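Local coordinates for mandelate racemase/muconate lactonizing enzyme-like protein (Roseovarius sp. TM1035, PDB 3RCY), which is of unsettled substrate, but as a magnesium-binding member of the mandelate racemase/muconate lactonizing enzyme family probably abstracts a proton alpha to a carboxylate, at residues 61-66 with 72-77; 259-264 with 309-314. One frame throughout, in Å; residues are numbered along the deposited sequence.

Contact 1: 61-66 with 72-77; sequences RHMEGE and ELMFRR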
ATOM      1  N   ARG A  61       0.143  41.113  19.404  1.00 14.36           N
ATOM      2  CA  ARG A  61       0.256  39.959  20.294  1.00 14.33           C
ATOM      3  C   ARG A  61       1.583  39.207  20.129  1.00 13.96           C
ATOM      4  O   ARG A  61       2.182  38.770  21.118  1.00 13.74           O
ATOM      5  CB  ARG A  61      -0.933  39.010  20.073  1.00 14.28           C
ATOM      6  CG  ARG A  61      -1.155  37.986  21.189  1.00 14.23           C
ATOM      7  CD  ARG A  61      -2.444  37.179  20.974  1.00 15.04           C
ATOM      8  NE  ARG A  61      -3.635  38.034  20.885  1.00 13.58           N
ATOM      9  CZ  ARG A  61      -4.284  38.554  21.925  1.00 15.63           C
ATOM     10  NH1 ARG A  61      -3.883  38.321  23.170  1.00 13.24           N
ATOM     11  NH2 ARG A  61      -5.348  39.317  21.712  1.00 13.96           N
ATOM     12  N   HIS A  62       2.044  39.061  18.887  1.00 13.59           N
ATOM     13  CA  HIS A  62       3.155  38.135  18.600  1.00 13.64           C
ATOM     14  C   HIS A  62       4.409  38.775  18.026  1.00 13.85           C
ATOM     15  O   HIS A  62       5.461  38.144  18.002  1.00 14.08           O
ATOM     16  CB  HIS A  62       2.689  37.004  17.667  1.00 12.97           C
ATOM     17  CG  HIS A  62       1.500  36.252  18.182  1.00 13.65           C
ATOM     18  ND1 HIS A  62       1.517  35.562  19.374  1.00 13.10           N
ATOM     19  CD2 HIS A  62       0.254  36.094  17.674  1.00 13.12           C
ATOM     20  CE1 HIS A  62       0.336  35.009  19.579  1.00 13.37           C
ATOM     21  NE2 HIS A  62      -0.450  35.318  18.562  1.00 13.16           N
ATOM     22  N   MET A  63       4.308  40.011  17.547  1.00 14.49           N
ATOM     23  CA  MET A  63       5.422  40.595  16.785  1.00 14.85           C
ATOM     24  C   MET A  63       5.957  41.926  17.318  1.00 15.40           C
ATOM     25  O   MET A  63       7.163  42.178  17.258  1.00 15.29           O
ATOM     26  CB  MET A  63       5.051  40.717  15.302  1.00 14.72           C
ATOM     27  CG  MET A  63       4.588  39.394  14.686  1.00 14.56           C
ATOM     28  SD  MET A  63       4.052  39.546  12.980  1.00 14.42           S
ATOM     29  CE  MET A  63       5.635  39.740  12.151  1.00 14.89           C
ATOM     30  N   GLU A  64       5.067  42.776  17.823  1.00 15.99           N
ATOM     31  CA  GLU A  64       5.470  44.082  18.344  1.00 16.38           C
ATOM     32  C   GLU A  64       6.503  43.911  19.457  1.00 15.56           C
ATOM     33  O   GLU A  64       6.306  43.116  20.383  1.00 15.01           O
ATOM     34  CB  GLU A  64       4.254  44.870  18.844  1.00 17.59           C
ATOM     35  CG  GLU A  64       4.543  46.335  19.184  1.00 27.66           C
ATOM     36  CD  GLU A  64       3.320  47.066  19.736  1.00 19.93           C
ATOM     37  OE1 GLU A  64       2.191  46.510  19.677  1.00 28.47           O
ATOM     38  OE2 GLU A  64       3.485  48.201  20.235  1.00 28.86           O
ATOM     39  N   GLY A  65       7.610  44.639  19.339  1.00 15.50           N
ATOM     40  CA  GLY A  65       8.700  44.566  20.315  1.00 15.96           C
ATOM     41  C   GLY A  65       9.714  43.460  20.033  1.00 16.32           C
ATOM     42  O   GLY A  65      10.714  43.343  20.746  1.00 16.65           O
ATOM     43  N   GLU A  66       9.462  42.647  19.002  1.00 15.72           N
ATOM     44  CA  GLU A  66      10.373  41.546  18.640  1.00 15.19           C
ATOM     45  C   GLU A  66      11.440  41.983  17.645  1.00 14.72           C
ATOM     46  O   GLU A  66      11.199  42.847  16.805  1.00 14.11           O
ATOM     47  CB  GLU A  66       9.589  40.361  18.045  1.00 15.42           C
ATOM     48  CG  GLU A  66      10.368  39.049  17.926  1.00 19.00           C
ATOM     49  CD  GLU A  66      10.878  38.545  19.272  1.00 16.31           C
ATOM     50  OE1 GLU A  66      10.066  38.402  20.207  1.00 19.59           O
ATOM     51  OE2 GLU A  66      12.098  38.308  19.401  1.00 19.80           O
ATOM     52  N   GLU A  72      11.490  32.446  12.635  1.00 11.87           N
ATOM     53  CA  GLU A  72      11.040  31.119  13.061  1.00 12.18           C
ATOM     54  C   GLU A  72      10.123  31.250  14.272  1.00 12.42           C
ATOM     55  O   GLU A  72       9.049  30.644  14.327  1.00 12.28           O
ATOM     56  CB  GLU A  72      12.228  30.209  13.434  1.00 12.53           C
ATOM     57  CG  GLU A  72      13.144  29.816  12.294  1.00 16.52           C
ATOM     58  CD  GLU A  72      12.748  28.503  11.608  1.00 13.30           C
ATOM     59  OE1 GLU A  72      11.746  27.862  12.009  1.00 16.44           O
ATOM     60  OE2 GLU A  72      13.449  28.120  10.655  1.00 16.10           O
ATOM     61  N   LEU A  73      10.572  32.046  15.241  1.00 13.03           N
ATOM     62  CA  LEU A  73       9.856  32.240  16.497  1.00 13.05           C
ATOM     63  C   LEU A  73       8.502  32.905  16.267  1.00 13.05           C
ATOM     64  O   LEU A  73       7.486  32.453  16.793  1.00 13.20           O
ATOM     65  CB  LEU A  73      10.698  33.061  17.480  1.00 13.13           C
ATOM     66  CG  LEU A  73      10.054  33.373  18.848  1.00 15.70           C
ATOM     67  CD1 LEU A  73       9.654  32.108  19.605  1.00 13.27           C
ATOM     68  CD2 LEU A  73      10.985  34.224  19.700  1.00 13.62           C
ATOM     69  N   MET A  74       8.492  33.973  15.479  1.00 12.92           N
ATOM     70  CA  MET A  74       7.250  34.700  15.230  1.00 12.91           C
ATOM     71  C   MET A  74       6.236  33.832  14.489  1.00 12.03           C
ATOM     72  O   MET A  74       5.048  33.865  14.813  1.00 11.83           O
ATOM     73  CB  MET A  74       7.503  36.030  14.513  1.00 13.45           C
ATOM     74  CG  MET A  74       8.221  37.033  15.420  1.00 11.98           C
ATOM     75  SD  MET A  74       8.280  38.693  14.744  1.00 14.80           S
ATOM     76  CE  MET A  74       9.625  38.510  13.577  1.00 11.41           C
ATOM     77  N   PHE A  75       6.705  33.026  13.535  1.00 11.55           N
ATOM     78  CA  PHE A  75       5.819  32.051  12.908  1.00 11.31           C
ATOM     79  C   PHE A  75       5.208  31.093  13.942  1.00 10.87           C
ATOM     80  O   PHE A  75       3.983  30.926  13.978  1.00 10.94           O
ATOM     81  CB  PHE A  75       6.486  31.269  11.767  1.00 11.48           C
ATOM     82  CG  PHE A  75       5.580  30.219  11.162  1.00 14.96           C
ATOM     83  CD1 PHE A  75       4.677  30.558  10.155  1.00 11.43           C
ATOM     84  CD2 PHE A  75       5.601  28.905  11.634  1.00 11.49           C
ATOM     85  CE1 PHE A  75       3.813  29.593   9.616  1.00 14.76           C
ATOM     86  CE2 PHE A  75       4.753  27.942  11.107  1.00 14.44           C
ATOM     87  CZ  PHE A  75       3.859  28.282  10.094  1.00 11.59           C
ATOM     88  N   ARG A  76       6.042  30.496  14.790  1.00 10.49           N
ATOM     89  CA  ARG A  76       5.545  29.567  15.814  1.00 11.22           C
ATOM     90  C   ARG A  76       4.501  30.201  16.733  1.00 11.68           C
ATOM     91  O   ARG A  76       3.519  29.555  17.089  1.00 11.76           O
ATOM     92  CB  ARG A  76       6.678  28.981  16.670  1.00 11.22           C
ATOM     93  CG  ARG A  76       7.686  28.053  15.943  1.00 11.35           C
ATOM     94  CD  ARG A  76       7.022  26.964  15.088  1.00 10.84           C
ATOM     95  NE  ARG A  76       6.065  26.148  15.840  1.00 10.56           N
ATOM     96  CZ  ARG A  76       5.449  25.072  15.356  1.00 10.78           C
ATOM     97  NH1 ARG A  76       5.692  24.664  14.105  1.00 10.20           N
ATOM     98  NH2 ARG A  76       4.582  24.404  16.123  1.00 10.06           N
ATOM     99  N   ARG A  77       4.737  31.448  17.138  1.00 11.67           N
ATOM    100  CA  ARG A  77       3.804  32.171  17.996  1.00 11.83           C
ATOM    101  C   ARG A  77       2.430  32.304  17.348  1.00 11.32           C
ATOM    102  O   ARG A  77       1.426  31.996  17.973  1.00 11.25           O
ATOM    103  CB  ARG A  77       4.336  33.566  18.315  1.00 12.18           C
ATOM    104  CG  ARG A  77       5.441  33.617  19.334  1.00 13.97           C
ATOM    105  CD  ARG A  77       5.911  35.055  19.478  1.00 14.10           C
ATOM    106  NE  ARG A  77       6.959  35.207  20.475  1.00 14.53           N
ATOM    107  CZ  ARG A  77       7.805  36.238  20.526  1.00 16.01           C
ATOM    108  NH1 ARG A  77       7.742  37.211  19.620  1.00 14.28           N
ATOM    109  NH2 ARG A  77       8.732  36.284  21.475  1.00 15.40           N
TER

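Contact 2: 259-264 with 309-314; sequences TGERLT and APHLYA. With MG (magnesium ion), chain I; RIB (alpha-D-ribofuranose), chain M.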
ATOM      1  N   THR A 259      -0.964  23.337  -8.050  1.00 11.90           N
ATOM      2  CA  THR A 259      -1.885  23.854  -7.053  1.00 12.03           C
ATOM      3  C   THR A 259      -1.138  24.610  -5.959  1.00 11.94           C
ATOM      4  O   THR A 259       0.090  24.513  -5.856  1.00 11.91           O
ATOM      5  CB  THR A 259      -2.746  22.715  -6.426  1.00 12.44           C
ATOM      6  OG1 THR A 259      -3.965  23.269  -5.921  1.00 11.92           O
ATOM      7  CG2 THR A 259      -1.987  21.982  -5.297  1.00 10.22           C
ATOM      8  N   GLY A 260      -1.882  25.368  -5.158  1.00 11.64           N
ATOM      9  CA  GLY A 260      -1.335  25.893  -3.913  1.00 11.85           C
ATOM     10  C   GLY A 260      -1.855  27.240  -3.456  1.00 12.38           C
ATOM     11  O   GLY A 260      -1.648  27.625  -2.299  1.00 12.10           O
ATOM     12  N   GLU A 261      -2.526  27.971  -4.344  1.00 12.48           N
ATOM     13  CA  GLU A 261      -2.885  29.355  -4.023  1.00 13.11           C
ATOM     14  C   GLU A 261      -3.853  29.491  -2.849  1.00 13.00           C
ATOM     15  O   GLU A 261      -3.912  30.544  -2.222  1.00 13.44           O
ATOM     16  CB  GLU A 261      -3.433  30.086  -5.244  1.00 13.70           C
ATOM     17  CG  GLU A 261      -4.869  29.732  -5.599  1.00 13.80           C
ATOM     18  CD  GLU A 261      -5.259  30.311  -6.939  1.00 15.02           C
ATOM     19  OE1 GLU A 261      -4.678  29.867  -7.960  1.00 14.51           O
ATOM     20  OE2 GLU A 261      -6.122  31.221  -6.972  1.00 14.41           O
ATOM     21  N   ARG A 262      -4.596  28.428  -2.551  1.00 12.42           N
ATOM     22  CA  ARG A 262      -5.568  28.455  -1.457  1.00 12.01           C
ATOM     23  C   ARG A 262      -5.113  27.621  -0.262  1.00 11.71           C
ATOM     24  O   ARG A 262      -5.880  27.382   0.680  1.00 11.59           O
ATOM     25  CB  ARG A 262      -6.937  28.011  -1.968  1.00 11.77           C
ATOM     26  CG  ARG A 262      -7.553  29.056  -2.903  1.00 13.07           C
ATOM     27  CD  ARG A 262      -8.954  28.699  -3.295  1.00 12.04           C
ATOM     28  NE  ARG A 262      -8.988  27.827  -4.460  1.00 12.91           N
ATOM     29  CZ  ARG A 262     -10.091  27.253  -4.929  1.00 12.48           C
ATOM     30  NH1 ARG A 262     -11.260  27.441  -4.319  1.00 12.90           N
ATOM     31  NH2 ARG A 262     -10.030  26.503  -6.020  1.00 12.90           N
ATOM     32  N   LEU A 263      -3.850  27.193  -0.307  1.00 11.16           N
ATOM     33  CA  LEU A 263      -3.254  26.388   0.761  1.00 10.76           C
ATOM     34  C   LEU A 263      -2.355  27.242   1.644  1.00 11.34           C
ATOM     35  O   LEU A 263      -1.902  28.325   1.237  1.00 11.61           O
ATOM     36  CB  LEU A 263      -2.453  25.208   0.171  1.00 10.17           C
ATOM     37  CG  LEU A 263      -3.234  24.217  -0.697  1.00  8.93           C
ATOM     38  CD1 LEU A 263      -2.354  22.989  -1.040  1.00  9.81           C
ATOM     39  CD2 LEU A 263      -4.554  23.762  -0.035  1.00  9.98           C
ATOM     40  N   THR A 264      -2.081  26.757   2.852  1.00 11.15           N
ATOM     41  CA  THR A 264      -1.283  27.544   3.768  1.00 11.62           C
ATOM     42  C   THR A 264      -0.397  26.716   4.686  1.00 11.40           C
ATOM     43  O   THR A 264      -0.850  25.728   5.279  1.00 11.63           O
ATOM     44  CB  THR A 264      -2.161  28.525   4.592  1.00 11.94           C
ATOM     45  OG1 THR A 264      -1.316  29.340   5.405  1.00 15.76           O
ATOM     46  CG2 THR A 264      -3.162  27.778   5.471  1.00 14.72           C
ATOM     47  N   ALA A 309       5.961  27.665  -8.423  1.00 10.87           N
ATOM     48  CA  ALA A 309       5.496  28.723  -9.312  1.00 10.60           C
ATOM     49  C   ALA A 309       4.638  29.685  -8.489  1.00 11.06           C
ATOM     50  O   ALA A 309       3.421  29.529  -8.440  1.00 10.92           O
ATOM     51  CB  ALA A 309       4.715  28.135 -10.496  1.00 10.02           C
ATOM     52  N   PRO A 310       5.279  30.667  -7.812  1.00 12.59           N
ATOM     53  CA  PRO A 310       4.602  31.575  -6.876  1.00 13.30           C
ATOM     54  C   PRO A 310       3.365  32.245  -7.483  1.00 13.50           C
ATOM     55  O   PRO A 310       3.427  32.802  -8.582  1.00 13.57           O
ATOM     56  CB  PRO A 310       5.679  32.618  -6.556  1.00 13.74           C
ATOM     57  CG  PRO A 310       6.973  31.890  -6.764  1.00 16.42           C
ATOM     58  CD  PRO A 310       6.717  30.985  -7.937  1.00 13.13           C
ATOM     59  N   HIS A 311       2.253  32.153  -6.766  1.00 13.04           N
ATOM     60  CA  HIS A 311       0.977  32.716  -7.192  1.00 13.05           C
ATOM     61  C   HIS A 311       0.984  34.235  -7.128  1.00 13.14           C
ATOM     62  O   HIS A 311       1.558  34.816  -6.204  1.00 13.33           O
ATOM     63  CB  HIS A 311      -0.144  32.201  -6.274  1.00 13.42           C
ATOM     64  CG  HIS A 311      -1.504  32.728  -6.617  1.00 14.20           C
ATOM     65  ND1 HIS A 311      -2.080  33.797  -5.962  1.00 14.32           N
ATOM     66  CD2 HIS A 311      -2.398  32.340  -7.558  1.00 14.34           C
ATOM     67  CE1 HIS A 311      -3.279  34.030  -6.468  1.00 14.79           C
ATOM     68  NE2 HIS A 311      -3.496  33.159  -7.439  1.00 14.53           N
ATOM     69  N   LEU A 312       0.338  34.870  -8.103  1.00 12.86           N
ATOM     70  CA  LEU A 312       0.029  36.293  -7.999  1.00 12.82           C
ATOM     71  C   LEU A 312      -1.341  36.622  -8.571  1.00 13.34           C
ATOM     72  O   LEU A 312      -1.539  36.612  -9.786  1.00 13.22           O
ATOM     73  CB  LEU A 312       1.103  37.180  -8.666  1.00 12.51           C
ATOM     74  CG  LEU A 312       0.833  38.682  -8.429  1.00 14.82           C
ATOM     75  CD1 LEU A 312       1.242  39.122  -7.014  1.00 12.80           C
ATOM     76  CD2 LEU A 312       1.491  39.567  -9.469  1.00 12.98           C
ATOM     77  N   TYR A 313      -2.294  36.895  -7.690  1.00 14.29           N
ATOM     78  CA  TYR A 313      -3.468  37.653  -8.098  1.00 15.01           C
ATOM     79  C   TYR A 313      -3.707  38.707  -7.038  1.00 15.17           C
ATOM     80  O   TYR A 313      -4.681  38.658  -6.289  1.00 15.34           O
ATOM     81  CB  TYR A 313      -4.713  36.785  -8.357  1.00 15.83           C
ATOM     82  CG  TYR A 313      -5.668  37.508  -9.279  1.00 19.14           C
ATOM     83  CD1 TYR A 313      -5.334  37.712 -10.620  1.00 16.22           C
ATOM     84  CD2 TYR A 313      -6.867  38.049  -8.804  1.00 16.51           C
ATOM     85  CE1 TYR A 313      -6.180  38.408 -11.477  1.00 19.68           C
ATOM     86  CE2 TYR A 313      -7.731  38.747  -9.658  1.00 19.65           C
ATOM     87  CZ  TYR A 313      -7.375  38.923 -10.991  1.00 16.85           C
ATOM     88  OH  TYR A 313      -8.199  39.617 -11.851  1.00 20.58           O
ATOM     89  N   ALA A 314      -2.777  39.654  -6.986  1.00 15.05           N
ATOM     90  CA  ALA A 314      -2.705  40.639  -5.923  1.00 15.12           C
ATOM     91  C   ALA A 314      -1.743  41.737  -6.368  1.00 15.01           C
ATOM     92  O   ALA A 314      -1.432  41.848  -7.556  1.00 15.32           O
ATOM     93  CB  ALA A 314      -2.231  39.980  -4.631  1.00 15.02           C
TER
HETATM   94 MG    MG I 500      -5.076  30.089 -10.085  1.00 19.29          MG
HETATM   95  O5  RIB M 433      -9.002  19.333   4.735  1.00 51.74           O
HETATM   96  C5  RIB M 433      -7.652  18.920   4.503  1.00 51.69           C
HETATM   97  C4  RIB M 433      -6.836  20.155   4.166  1.00 51.71           C
HETATM   98  O4  RIB M 433      -5.749  19.812   3.309  1.00 51.68           O
HETATM   99  C3  RIB M 433      -7.660  21.163   3.395  1.00 51.70           C
HETATM  100  O3  RIB M 433      -8.138  22.168   4.272  1.00 51.94           O
HETATM  101  C2  RIB M 433      -6.706  21.789   2.420  1.00 51.71           C
HETATM  102  O2  RIB M 433      -6.253  23.039   2.931  1.00 51.95           O
HETATM  103  C1  RIB M 433      -5.540  20.827   2.323  1.00 51.95           C
HETATM  104  O1  RIB M 433      -5.489  20.261   1.007  1.00 51.41           O
HETATM  105  O   HOH W   1      -6.857  31.345  -9.351  1.00 25.56           O
HETATM  106  O   HOH W   2      -5.796  29.969 -12.194  1.00 17.31           O
HETATM  107  O   HOH W   3      -3.968  32.089 -10.606  1.00 14.52           O
HETATM  108  O   HOH W   4      -6.787  28.566  -9.706  1.00 15.77           O

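Contact 1: 61-66 with 72-77
Arg77 reaches across a helix-loop-helix corner of the enolase-superfamily capping domain, from helix 71-80 to the last turn of helix 48-63 and the loop around Glu66, and takes hold of Glu66 and the backbone of His62. Its chain is straight from CG to NE, which carries the guanidinium past His62 to Glu66. There NH1 and NH2 converge on a single carboxylate oxygen: Glu66 OE1 lies 2.7 Å from Arg77 NH1, close to the guanidinium plane. Both nitrogens approach this oxygen from the same face of the carboxylate, whose plane is turned 57° from that of the guanidinium, so the salt bridge is end-on but not coplanar. Glu66 closes a type II turn that starts at Met63, its N bonded to Met63 O; its other oxygen, OE2, is bound by Asn70. Arg77 NE has a separate mate, Glu391 of the third subunit, which ties the corner to the assembly.

Next to the salt bridge, Met74 packs between the helices. Its SD lies 3.8 Å from Met63 CG and equally near Glu66 CG, the two methionine chains crossing at about a right angle, and both methionines rest on Phe95 of helix 89-110.

The His62 ring lies against the root of Arg77, with His62 ND1 3.6 Å from Arg77 CB and the carbonyl O of Arg77 over one face; NE2 turns to Ser81. With CG anti to its carbonyl carbon (chi1 -55°), His62 stands beside helix 71-80, while its own carbonyl O accepts a bent bond from Arg77 NH1 at 2.9 Å, the N-H...O angle being 145°.

Contact 2: 259-264 with 309-314
Glu261 and His311 meet at the C-terminal mouth of the enolase-type barrel, on the loops that follow strands 257-259 and 307-308, beside the magnesium ion that Glu261 binds.

Packing comes first. Glu261 CB sits over one face of the His311 ring in a CH-pi contact, 3.6 Å from the ring centroid and 21° off the normal. His311 CG is anti to the backbone N (chi1 180°), which sets the imidazole with one face against this methylene.

Polar atoms approach farther along the same chain. The carboxylate is inclined 48° to the ring, and Glu261 OE2 comes to 3.3 Å from His311 NE2. Without the imidazole, a smaller alanine here in place of His311 is likely to open a gap beside Glu261 CB and take away the ring face and NE2 that the side chain now meets.

The carboxylate end is held by the metal. Glu261 OE1 binds the magnesium ion at 2.2 Å, and Glu235 together with four waters completes a six-fold shell. Glu261 OE2 stays off the metal and instead accepts a hydrogen bond from one of those waters, water 1, at 2.5 Å.

Later residues of 259-264 meet other partners: Leu263 CD2 lies 3.5 Å from O2 of the bound ribofuranose, and Arg262 forms a cation-pi pair with Phe83 of the third subunit.

The carboxylate thus grips the ion once directly and once through its shell: one oxygen binds the magnesium and the other a water of that shell, while the imidazole packs beside it without binding the ion.

Overall arrangement
Both segments of contact 1 precede those of contact 2 in the sequence, and the two contacts belong to different parts of the enzyme: 61-66 with 72-77 joins helices 48-63 and 71-80 of the N-terminal capping domain, whereas 259-264 with 309-314 joins barrel loops near the centre of the fold. Their centres are 24 Å apart and their nearest atoms about 7 Å, without touching. Helix 89-110 is touched from both: by Met63 and Met74 of contact 1 and by Thr264 of contact 2. Phe75 also packs on Thr265, just past the metal loop. Both contacts touch the third subunit, so the capping domain, the barrel mouth and the oligomer interface are built against one another.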